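Local coordinates for protein aminoglycoside acetyltransferase meta-AAC0020 (PDB 5F49) that probably transfers the acetyl group of acetyl-coenzyme A to an amino group of aminoglycoside antibiotics, at residues N55-F60 and G71-V76; K23-I28 and P43-L48; E14-N19 and K50-N55. All coordinates share one frame; numbering follows the deposited sequence.

Overall arrangement
The three contacts illustrate how chemistry follows depth in a GNAT fold. Contact 1 is buried in the sheet, where the hairpin of strands 57-64 and 67-77 combines backbone hydrogen bonds with aromatic and aliphatic packing. Contact 2 is an almost wholly apolar meeting of helices 21-34 and 45-53; its Phe24 and Leu27 rest on Val59 of contact 1. Contact 3 uses the end of the same helix 45-53 and is only partly buried: leucine packing inside gives way to a magnesium site outside. Asn55 belongs to contacts 1 and 3, strands 12-15 and 57-64 are sheet neighbours, and a Lys23-Glu14 salt bridge joins contacts 2 and 3.

Contact 1 of 3, residues N55-F60 and G71-V76; sequences NNFYVF and GLTSYV. With MG (magnesium ion), chain F.
The carbonyl oxygen of Tyr58 is gripped twice by Ser74: the hydroxyl OG donates to Tyr58 O over 2.7 Å, and Ser74 N adds a weak bond to it. The hydroxyl can do this because OG sits between its own backbone N and carbonyl carbon (chi1 55°), which leans it across toward strand 57-64 and Tyr58 O. Tyr58 N returns a nearly straight bond to Ser74 O at 3.0 Å, and Phe60 and Leu72 form the next hydrogen-bonded pair of this antiparallel ladder. At the far end Val76 N reaches Asn56 O at 2.7 Å, from above the carbonyl plane.

Between these rungs, at the non-hydrogen-bonded pair of Phe57 and Tyr75, the work passes to side chains. The two rings run side by side with planes 55° apart, and Phe57 CD1 lies over one face of the tyrosine ring, toward its rim, 3.7 Å from Tyr75 CE2. With an alanine at Tyr75, Phe57 would probably lose this cover and Glu78 O of the second subunit its hydroxyl partner. Beside them, Val59 CG2 meets Thr73 CG2 at 4.2 Å.

The hairpin is thus covered on both faces: helix 103-117 packs on Tyr58, Phe60 and Leu72, while helix 21-34 lies against Val59 and Thr73, and the second subunit against Phe57 and Tyr75.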
loop_
_atom_site.group_PDB
_atom_site.type_symbol
_atom_site.label_atom_id
_atom_site.label_comp_id
_atom_site.label_asym_id
_atom_site.label_seq_id
_atom_site.Cartn_x
_atom_site.Cartn_y
_atom_site.Cartn_z
ATOM N N ASN A 55 -10.685 9.924 3.246
ATOM C CA ASN A 55 -10.456 9.694 4.669
ATOM C C ASN A 55 -9.532 8.496 4.915
ATOM O O ASN A 55 -9.416 8.003 6.037
ATOM C CB ASN A 55 -11.787 9.508 5.405
ATOM C CG ASN A 55 -12.608 10.795 5.469
ATOM O OD1 ASN A 55 -12.098 11.892 5.223
ATOM N ND2 ASN A 55 -13.887 10.661 5.809
ATOM N N ASN A 56 -8.870 8.045 3.854
ATOM C CA ASN A 56 -7.873 6.987 3.946
ATOM C C ASN A 56 -6.507 7.483 3.474
ATOM O O ASN A 56 -5.610 6.698 3.172
ATOM C CB ASN A 56 -8.311 5.789 3.119
ATOM C CG ASN A 56 -8.729 6.181 1.718
ATOM O OD1 ASN A 56 -8.399 7.270 1.244
ATOM N ND2 ASN A 56 -9.469 5.302 1.052
ATOM N N PHE A 57 -6.369 8.802 3.409
ATOM C CA PHE A 57 -5.173 9.442 2.874
ATOM C C PHE A 57 -4.782 10.602 3.786
ATOM O O PHE A 57 -5.581 11.498 4.028
ATOM C CB PHE A 57 -5.432 9.926 1.442
ATOM C CG PHE A 57 -4.245 10.577 0.791
ATOM C CD1 PHE A 57 -3.129 9.835 0.445
ATOM C CD2 PHE A 57 -4.254 11.932 0.503
ATOM C CE1 PHE A 57 -2.032 10.446 -0.158
ATOM C CE2 PHE A 57 -3.160 12.540 -0.103
ATOM C CZ PHE A 57 -2.057 11.803 -0.430
ATOM N N TYR A 58 -3.564 10.572 4.309
ATOM C CA TYR A 58 -3.123 11.613 5.233
ATOM C C TYR A 58 -1.765 12.164 4.848
ATOM O O TYR A 58 -0.812 11.409 4.649
ATOM C CB TYR A 58 -3.075 11.081 6.665
ATOM C CG TYR A 58 -4.433 10.849 7.275
ATOM C CD1 TYR A 58 -5.148 11.896 7.836
ATOM C CD2 TYR A 58 -5.001 9.583 7.295
ATOM C CE1 TYR A 58 -6.398 11.690 8.398
ATOM C CE2 TYR A 58 -6.247 9.366 7.858
ATOM C CZ TYR A 58 -6.941 10.423 8.406
ATOM O OH TYR A 58 -8.175 10.215 8.969
ATOM N N VAL A 59 -1.685 13.488 4.753
ATOM C CA VAL A 59 -0.447 14.160 4.384
ATOM C C VAL A 59 0.100 14.961 5.552
ATOM O O VAL A 59 -0.632 15.701 6.194
ATOM C CB VAL A 59 -0.647 15.100 3.184
ATOM C CG1 VAL A 59 0.662 15.809 2.822
ATOM C CG2 VAL A 59 -1.168 14.325 2.005
ATOM N N PHE A 60 1.391 14.807 5.823
ATOM C CA PHE A 60 2.059 15.606 6.843
ATOM C C PHE A 60 3.112 16.477 6.181
ATOM O O PHE A 60 3.814 16.023 5.285
ATOM C CB PHE A 60 2.696 14.710 7.907
ATOM C CG PHE A 60 1.704 13.867 8.658
ATOM C CD1 PHE A 60 1.265 12.658 8.138
ATOM C CD2 PHE A 60 1.204 14.289 9.884
ATOM C CE1 PHE A 60 0.345 11.890 8.823
ATOM C CE2 PHE A 60 0.282 13.512 10.577
ATOM C CZ PHE A 60 -0.141 12.311 10.044
ATOM N N GLY A 71 7.875 16.873 3.722
ATOM C CA GLY A 71 6.587 16.271 4.004
ATOM C C GLY A 71 6.520 14.805 3.646
ATOM O O GLY A 71 7.434 14.275 3.010
ATOM N N LEU A 72 5.447 14.137 4.065
ATOM C CA LEU A 72 5.229 12.758 3.655
ATOM C C LEU A 72 3.759 12.486 3.368
ATOM O O LEU A 72 2.873 13.199 3.834
ATOM C CB LEU A 72 5.762 11.770 4.709
ATOM C CG LEU A 72 5.115 11.507 6.074
ATOM C CD1 LEU A 72 3.887 10.601 6.005
ATOM C CD2 LEU A 72 6.152 10.895 7.003
ATOM N N THR A 73 3.516 11.445 2.586
ATOM C CA THR A 73 2.164 11.010 2.268
ATOM C C THR A 73 1.970 9.620 2.839
ATOM O O THR A 73 2.926 8.841 2.913
ATOM C CB THR A 73 1.915 10.993 0.754
ATOM O OG1 THR A 73 2.889 10.144 0.130
ATOM C CG2 THR A 73 2.044 12.399 0.186
ATOM N N SER A 74 0.744 9.309 3.245
ATOM C CA SER A 74 0.441 8.004 3.818
ATOM C C SER A 74 -0.960 7.526 3.451
ATOM O O SER A 74 -1.897 8.324 3.346
ATOM C CB SER A 74 0.586 8.038 5.339
ATOM O OG SER A 74 -0.214 9.059 5.900
ATOM N N TYR A 75 -1.088 6.214 3.260
ATOM C CA TYR A 75 -2.373 5.592 2.954
ATOM C C TYR A 75 -2.836 4.692 4.080
ATOM O O TYR A 75 -2.035 3.970 4.667
ATOM C CB TYR A 75 -2.281 4.772 1.670
ATOM C CG TYR A 75 -2.039 5.596 0.433
ATOM C CD1 TYR A 75 -0.765 6.027 0.101
ATOM C CD2 TYR A 75 -3.087 5.944 -0.403
ATOM C CE1 TYR A 75 -0.537 6.779 -1.035
ATOM C CE2 TYR A 75 -2.875 6.696 -1.535
ATOM C CZ TYR A 75 -1.597 7.114 -1.845
ATOM O OH TYR A 75 -1.385 7.863 -2.979
ATOM N N VAL A 76 -4.132 4.723 4.369
ATOM C CA VAL A 76 -4.702 3.828 5.359
ATOM C C VAL A 76 -5.097 2.534 4.669
ATOM O O VAL A 76 -5.808 2.551 3.664
ATOM C CB VAL A 76 -5.930 4.444 6.063
ATOM C CG1 VAL A 76 -6.622 3.406 6.945
ATOM C CG2 VAL A 76 -5.516 5.673 6.875
HETATM MG MG MG F . -12.462 14.222 4.313
HETATM O O HOH W 1 -14.530 14.024 5.367
#

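Contact 2 of 3, residues K23-I28 and P43-L48; sequences KFIQLI and PDSEHL. With MG (magnesium ion), chain K.
Phe24 is the first residue of 23-28 to touch the other segment, presenting the edge of its ring to the backbone of Leu48: CE2 stands 3.8 Å from Leu48 O, which lies in the ring plane, so the weakly positive C-H rim faces a carbonyl oxygen. The ring is brought there by CG lying anti to the backbone N (chi1 -172°). One residue on, Ile25 crosses Leu48 at about a right angle. Its CG1 touches Leu48 CD1 at 4.0 Å, while its terminal CD1 runs past to meet Ser45 OG, also at 4.0 Å, near the more exposed margin of the interface.

A turn after Phe24, Ile28 reaches toward Leu48 tip to tip, with its CD1 3.7 Å from Leu48 CD1 and almost as close to CD2. The same methyl sits over the centre of the Phe24 ring in a CH-pi arrangement, so that one carbon packs against both its own helix and the next. Leu48 is therefore the shared partner of Phe24, Ile25 and Ile28, which line one side of the helix.

Asp44, just before helix 45-53, turns to the outside and binds a magnesium ion through OD2 together with Glu83 of the second subunit. Leu21 and Ile42 extend the packing around Leu48, Tyr80 of the second subunit covers Ile28 and Leu48, and Phe24 rests on Val59 of strand 57-64.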
loop_
_atom_site.group_PDB
_atom_site.type_symbol
_atom_site.label_atom_id
_atom_site.label_comp_id
_atom_site.label_asym_id
_atom_site.label_seq_id
_atom_site.Cartn_x
_atom_site.Cartn_y
_atom_site.Cartn_z
ATOM N N LYS A 23 -1.072 23.784 0.058
ATOM C CA LYS A 23 0.085 23.182 0.712
ATOM C C LYS A 23 0.394 21.823 0.089
ATOM O O LYS A 23 1.559 21.435 -0.056
ATOM C CB LYS A 23 -0.156 23.048 2.222
ATOM C CG LYS A 23 -0.102 24.380 2.956
ATOM C CD LYS A 23 -0.340 24.247 4.449
ATOM C CE LYS A 23 -0.326 25.627 5.102
ATOM N NZ LYS A 23 -0.669 25.603 6.552
ATOM N N PHE A 24 -0.660 21.106 -0.288
ATOM C CA PHE A 24 -0.512 19.804 -0.931
ATOM C C PHE A 24 0.207 19.958 -2.266
ATOM O O PHE A 24 1.121 19.201 -2.581
ATOM C CB PHE A 24 -1.884 19.142 -1.132
ATOM C CG PHE A 24 -1.814 17.715 -1.615
ATOM C CD1 PHE A 24 -0.692 16.933 -1.368
ATOM C CD2 PHE A 24 -2.869 17.159 -2.323
ATOM C CE1 PHE A 24 -0.619 15.634 -1.817
ATOM C CE2 PHE A 24 -2.813 15.854 -2.768
ATOM C CZ PHE A 24 -1.682 15.086 -2.517
ATOM N N ILE A 25 -0.218 20.938 -3.053
ATOM C CA ILE A 25 0.411 21.213 -4.340
ATOM C C ILE A 25 1.883 21.572 -4.132
ATOM O O ILE A 25 2.765 21.124 -4.870
ATOM C CB ILE A 25 -0.320 22.351 -5.081
ATOM C CG1 ILE A 25 -1.736 21.897 -5.469
ATOM C CG2 ILE A 25 0.475 22.812 -6.305
ATOM C CD1 ILE A 25 -2.534 22.941 -6.252
ATOM N N GLN A 26 2.136 22.360 -3.096
ATOM C CA GLN A 26 3.485 22.779 -2.742
ATOM C C GLN A 26 4.388 21.585 -2.387
ATOM O O GLN A 26 5.552 21.545 -2.777
ATOM C CB GLN A 26 3.414 23.769 -1.580
ATOM C CG GLN A 26 4.619 24.654 -1.404
ATOM C CD GLN A 26 4.401 25.708 -0.330
ATOM O OE1 GLN A 26 5.345 26.143 0.335
ATOM N NE2 GLN A 26 3.147 26.117 -0.148
ATOM N N LEU A 27 3.843 20.611 -1.660
ATOM C CA LEU A 27 4.592 19.403 -1.326
ATOM C C LEU A 27 4.883 18.548 -2.562
ATOM O O LEU A 27 5.972 17.973 -2.696
ATOM C CB LEU A 27 3.843 18.564 -0.290
ATOM C CG LEU A 27 4.503 17.208 -0.005
ATOM C CD1 LEU A 27 5.891 17.403 0.578
ATOM C CD2 LEU A 27 3.663 16.352 0.911
ATOM N N ILE A 28 3.906 18.468 -3.457
ATOM C CA ILE A 28 4.061 17.721 -4.701
ATOM C C ILE A 28 5.155 18.341 -5.575
ATOM O O ILE A 28 5.911 17.632 -6.229
ATOM C CB ILE A 28 2.721 17.653 -5.480
ATOM C CG1 ILE A 28 1.669 16.903 -4.656
ATOM C CG2 ILE A 28 2.901 16.969 -6.831
ATOM C CD1 ILE A 28 0.251 17.062 -5.184
ATOM N N PRO A 43 -1.312 16.759 -11.791
ATOM C CA PRO A 43 -2.731 16.539 -12.093
ATOM C C PRO A 43 -3.575 17.790 -11.873
ATOM O O PRO A 43 -3.136 18.700 -11.174
ATOM C CB PRO A 43 -3.132 15.433 -11.108
ATOM C CG PRO A 43 -1.862 14.695 -10.841
ATOM C CD PRO A 43 -0.774 15.735 -10.877
ATOM N N ASP A 44 -4.767 17.825 -12.467
ATOM C CA ASP A 44 -5.727 18.898 -12.233
ATOM C C ASP A 44 -5.968 19.075 -10.731
ATOM O O ASP A 44 -5.864 18.123 -9.961
ATOM C CB ASP A 44 -7.062 18.607 -12.940
ATOM C CG ASP A 44 -6.893 18.210 -14.408
ATOM O OD1 ASP A 44 -6.064 18.811 -15.125
ATOM O OD2 ASP A 44 -7.610 17.292 -14.857
ATOM N N SER A 45 -6.303 20.294 -10.322
ATOM C CA SER A 45 -6.593 20.570 -8.921
ATOM C C SER A 45 -7.813 19.798 -8.433
ATOM O O SER A 45 -7.850 19.361 -7.296
ATOM C CB SER A 45 -6.813 22.062 -8.696
ATOM O OG SER A 45 -5.593 22.760 -8.836
ATOM N N GLU A 46 -8.801 19.630 -9.305
ATOM C CA GLU A 46 -9.982 18.911 -8.844
ATOM C C GLU A 46 -9.605 17.480 -8.522
ATOM O O GLU A 46 -10.103 16.924 -7.521
ATOM C CB GLU A 46 -11.109 19.008 -9.902
ATOM C CG GLU A 46 -11.305 17.807 -10.759
ATOM C CD GLU A 46 -12.575 17.878 -11.568
ATOM O OE1 GLU A 46 -13.661 18.003 -10.963
ATOM O OE2 GLU A 46 -12.481 17.837 -12.814
ATOM N N HIS A 47 -8.732 16.839 -9.309
ATOM C CA HIS A 47 -8.243 15.525 -8.940
ATOM C C HIS A 47 -7.543 15.539 -7.579
ATOM O O HIS A 47 -7.861 14.732 -6.699
ATOM C CB HIS A 47 -7.276 14.954 -9.974
ATOM C CG HIS A 47 -6.621 13.688 -9.519
ATOM N ND1 HIS A 47 -7.262 12.464 -9.551
ATOM C CD2 HIS A 47 -5.398 13.455 -8.992
ATOM C CE1 HIS A 47 -6.458 11.537 -9.081
ATOM N NE2 HIS A 47 -5.314 12.109 -8.727
ATOM N N LEU A 48 -6.588 16.448 -7.408
ATOM C CA LEU A 48 -5.797 16.490 -6.180
ATOM C C LEU A 48 -6.657 16.833 -4.972
ATOM O O LEU A 48 -6.399 16.360 -3.864
ATOM C CB LEU A 48 -4.650 17.494 -6.296
ATOM C CG LEU A 48 -3.528 17.226 -7.300
ATOM C CD1 LEU A 48 -2.526 18.378 -7.261
ATOM C CD2 LEU A 48 -2.847 15.896 -7.024
HETATM MG MG MG K . -8.048 15.422 -15.083
HETATM O O HOH W 2 -9.394 14.014 -15.792
HETATM O O HOH W 3 -9.552 16.025 -13.507
HETATM O O HOH W 4 -9.185 16.788 -16.464
#

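Contact 3 of 3, residues E14-N19 and K50-N55; sequences ERLAEN and KLLNQN. With MG (magnesium ion), chain F.
Glu18 passes across Asn53 at about a right angle, and its atoms trace the edge of the contact one by one. CB begins 3.6 Å from Asn53 OD1, and CG and CD keep much the same distance from that oxygen as the chain climbs past it. CG stands anti to the carbonyl carbon (chi1 -64°) and the chain is extended beyond it, which carries the carboxylate to the end of helix 45-53, its plane turned 50° from that of the Asn53 amide. At the tip the two oxygens part. OE1 faces a water modelled rather close to it, which reaches Asn53 OD1 by a weak bond. OE2 binds a magnesium ion at 2.1 Å.

The ion is what joins the two segments here. Asn55 OD1 completes the bridge from the other side at 2.5 Å, and a water molecule adds a ligand at 2.3 Å. Glu18 OE2 also comes within 3.4 Å of Asn53 O, two acceptors with no proton to share; because Asn53 O itself lies only 2.6 Å from the magnesium, the positive charge would be expected to offset their repulsion.

Deeper in, the chemistry becomes apolar. Leu52 lays CD2 against the backbone, 3.4 Å from Ala17 O, and its other methyl, CD1, approaches Leu16 CB at 4.3 Å.

Gln49, one turn before Asn53, donates to Glu18 O and more weakly to Asn53 OD1, tying the loop to the helix. Both leucines continue inward onto Phe24 of helix 21-34, and Leu16 pairs through its backbone with Val59, so the segment that leaves edge strand 12-15 is held between strand 57-64 and the two helices.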
loop_
_atom_site.group_PDB
_atom_site.type_symbol
_atom_site.label_atom_id
_atom_site.label_comp_id
_atom_site.label_asym_id
_atom_site.label_seq_id
_atom_site.Cartn_x
_atom_site.Cartn_y
_atom_site.Cartn_z
ATOM N N GLU A 14 2.644 19.825 10.487
ATOM C CA GLU A 14 1.213 20.000 10.294
ATOM C C GLU A 14 0.595 18.882 9.446
ATOM O O GLU A 14 1.120 18.513 8.401
ATOM C CB GLU A 14 0.962 21.373 9.659
ATOM C CG GLU A 14 -0.408 21.584 9.058
ATOM C CD GLU A 14 -0.531 22.940 8.380
ATOM O OE1 GLU A 14 0.202 23.871 8.782
ATOM O OE2 GLU A 14 -1.353 23.078 7.451
ATOM N N ARG A 15 -0.514 18.327 9.924
ATOM C CA ARG A 15 -1.291 17.358 9.154
ATOM C C ARG A 15 -2.318 18.091 8.290
ATOM O O ARG A 15 -3.144 18.831 8.812
ATOM C CB ARG A 15 -1.980 16.368 10.093
ATOM C CG ARG A 15 -2.960 15.425 9.406
ATOM C CD ARG A 15 -3.509 14.378 10.370
ATOM N NE ARG A 15 -4.080 14.964 11.584
ATOM C CZ ARG A 15 -5.379 15.151 11.793
ATOM N NH1 ARG A 15 -6.264 14.806 10.867
ATOM N NH2 ARG A 15 -5.796 15.686 12.930
ATOM N N LEU A 16 -2.260 17.900 6.974
ATOM C CA LEU A 16 -3.139 18.645 6.073
ATOM C C LEU A 16 -4.603 18.241 6.234
ATOM O O LEU A 16 -4.924 17.063 6.384
ATOM C CB LEU A 16 -2.706 18.463 4.613
ATOM C CG LEU A 16 -1.291 18.925 4.258
ATOM C CD1 LEU A 16 -1.071 18.985 2.752
ATOM C CD2 LEU A 16 -1.013 20.280 4.898
ATOM N N ALA A 17 -5.484 19.234 6.212
ATOM C CA ALA A 17 -6.920 18.998 6.195
ATOM C C ALA A 17 -7.458 19.235 4.788
ATOM O O ALA A 17 -6.691 19.516 3.863
ATOM C CB ALA A 17 -7.628 19.900 7.201
ATOM N N GLU A 18 -8.777 19.140 4.641
ATOM C CA GLU A 18 -9.430 19.238 3.340
ATOM C C GLU A 18 -9.212 20.578 2.649
ATOM O O GLU A 18 -9.240 20.654 1.420
ATOM C CB GLU A 18 -10.935 18.980 3.483
ATOM C CG GLU A 18 -11.271 17.574 3.951
ATOM C CD GLU A 18 -12.719 17.200 3.704
ATOM O OE1 GLU A 18 -13.592 18.095 3.779
ATOM O OE2 GLU A 18 -12.977 16.009 3.428
ATOM N N ASN A 19 -8.998 21.630 3.431
ATOM C CA ASN A 19 -8.814 22.963 2.864
ATOM C C ASN A 19 -7.335 23.312 2.647
ATOM O O ASN A 19 -6.981 24.480 2.511
ATOM C CB ASN A 19 -9.481 24.022 3.754
ATOM C CG ASN A 19 -8.764 24.217 5.079
ATOM O OD1 ASN A 19 -8.227 23.272 5.654
ATOM N ND2 ASN A 19 -8.750 25.452 5.564
ATOM N N LYS A 50 -9.850 15.984 -4.535
ATOM C CA LYS A 50 -10.630 14.802 -4.156
ATOM C C LYS A 50 -9.787 13.824 -3.346
ATOM O O LYS A 50 -10.260 13.235 -2.370
ATOM C CB LYS A 50 -11.198 14.098 -5.393
ATOM C CG LYS A 50 -12.221 14.918 -6.165
ATOM C CD LYS A 50 -13.379 14.057 -6.645
ATOM C CE LYS A 50 -12.910 12.947 -7.580
ATOM N NZ LYS A 50 -12.460 13.480 -8.898
ATOM N N LEU A 51 -8.536 13.655 -3.760
ATOM C CA LEU A 51 -7.598 12.796 -3.047
ATOM C C LEU A 51 -7.399 13.272 -1.611
ATOM O O LEU A 51 -7.438 12.479 -0.674
ATOM C CB LEU A 51 -6.259 12.751 -3.787
ATOM C CG LEU A 51 -5.070 12.031 -3.144
ATOM C CD1 LEU A 51 -5.466 10.641 -2.640
ATOM C CD2 LEU A 51 -3.930 11.929 -4.148
ATOM N N LEU A 52 -7.198 14.577 -1.449
ATOM C CA LEU A 52 -7.005 15.176 -0.139
ATOM C C LEU A 52 -8.251 15.014 0.722
ATOM O O LEU A 52 -8.158 14.869 1.938
ATOM C CB LEU A 52 -6.646 16.653 -0.287
ATOM C CG LEU A 52 -5.999 17.358 0.908
ATOM C CD1 LEU A 52 -4.635 16.758 1.196
ATOM C CD2 LEU A 52 -5.896 18.862 0.639
ATOM N N ASN A 53 -9.413 15.032 0.075
ATOM C CA ASN A 53 -10.700 14.797 0.737
ATOM C C ASN A 53 -10.892 13.357 1.239
ATOM O O ASN A 53 -11.765 13.100 2.071
ATOM C CB ASN A 53 -11.857 15.135 -0.212
ATOM C CG ASN A 53 -12.023 16.626 -0.438
ATOM O OD1 ASN A 53 -11.529 17.441 0.339
ATOM N ND2 ASN A 53 -12.742 16.988 -1.501
ATOM N N GLN A 54 -10.108 12.416 0.718
ATOM C CA GLN A 54 -10.273 11.013 1.103
ATOM C C GLN A 54 -9.948 10.809 2.583
ATOM O O GLN A 54 -9.050 11.450 3.122
ATOM C CB GLN A 54 -9.400 10.102 0.237
ATOM C CG GLN A 54 -9.787 10.074 -1.233
ATOM C CD GLN A 54 -8.980 9.059 -2.034
ATOM O OE1 GLN A 54 -8.291 8.203 -1.468
ATOM N NE2 GLN A 54 -9.059 9.156 -3.359
ATOM N N ASN A 55 -10.685 9.924 3.246
ATOM C CA ASN A 55 -10.456 9.694 4.669
ATOM C C ASN A 55 -9.532 8.496 4.915
ATOM O O ASN A 55 -9.416 8.003 6.037
ATOM C CB ASN A 55 -11.787 9.508 5.405
ATOM C CG ASN A 55 -12.608 10.795 5.469
ATOM O OD1 ASN A 55 -12.098 11.892 5.223
ATOM N ND2 ASN A 55 -13.887 10.661 5.809
HETATM MG MG MG F . -12.462 14.222 4.313
HETATM O O HOH W 5 -14.155 19.163 1.650
HETATM O O HOH W 1 -14.530 14.024 5.367
#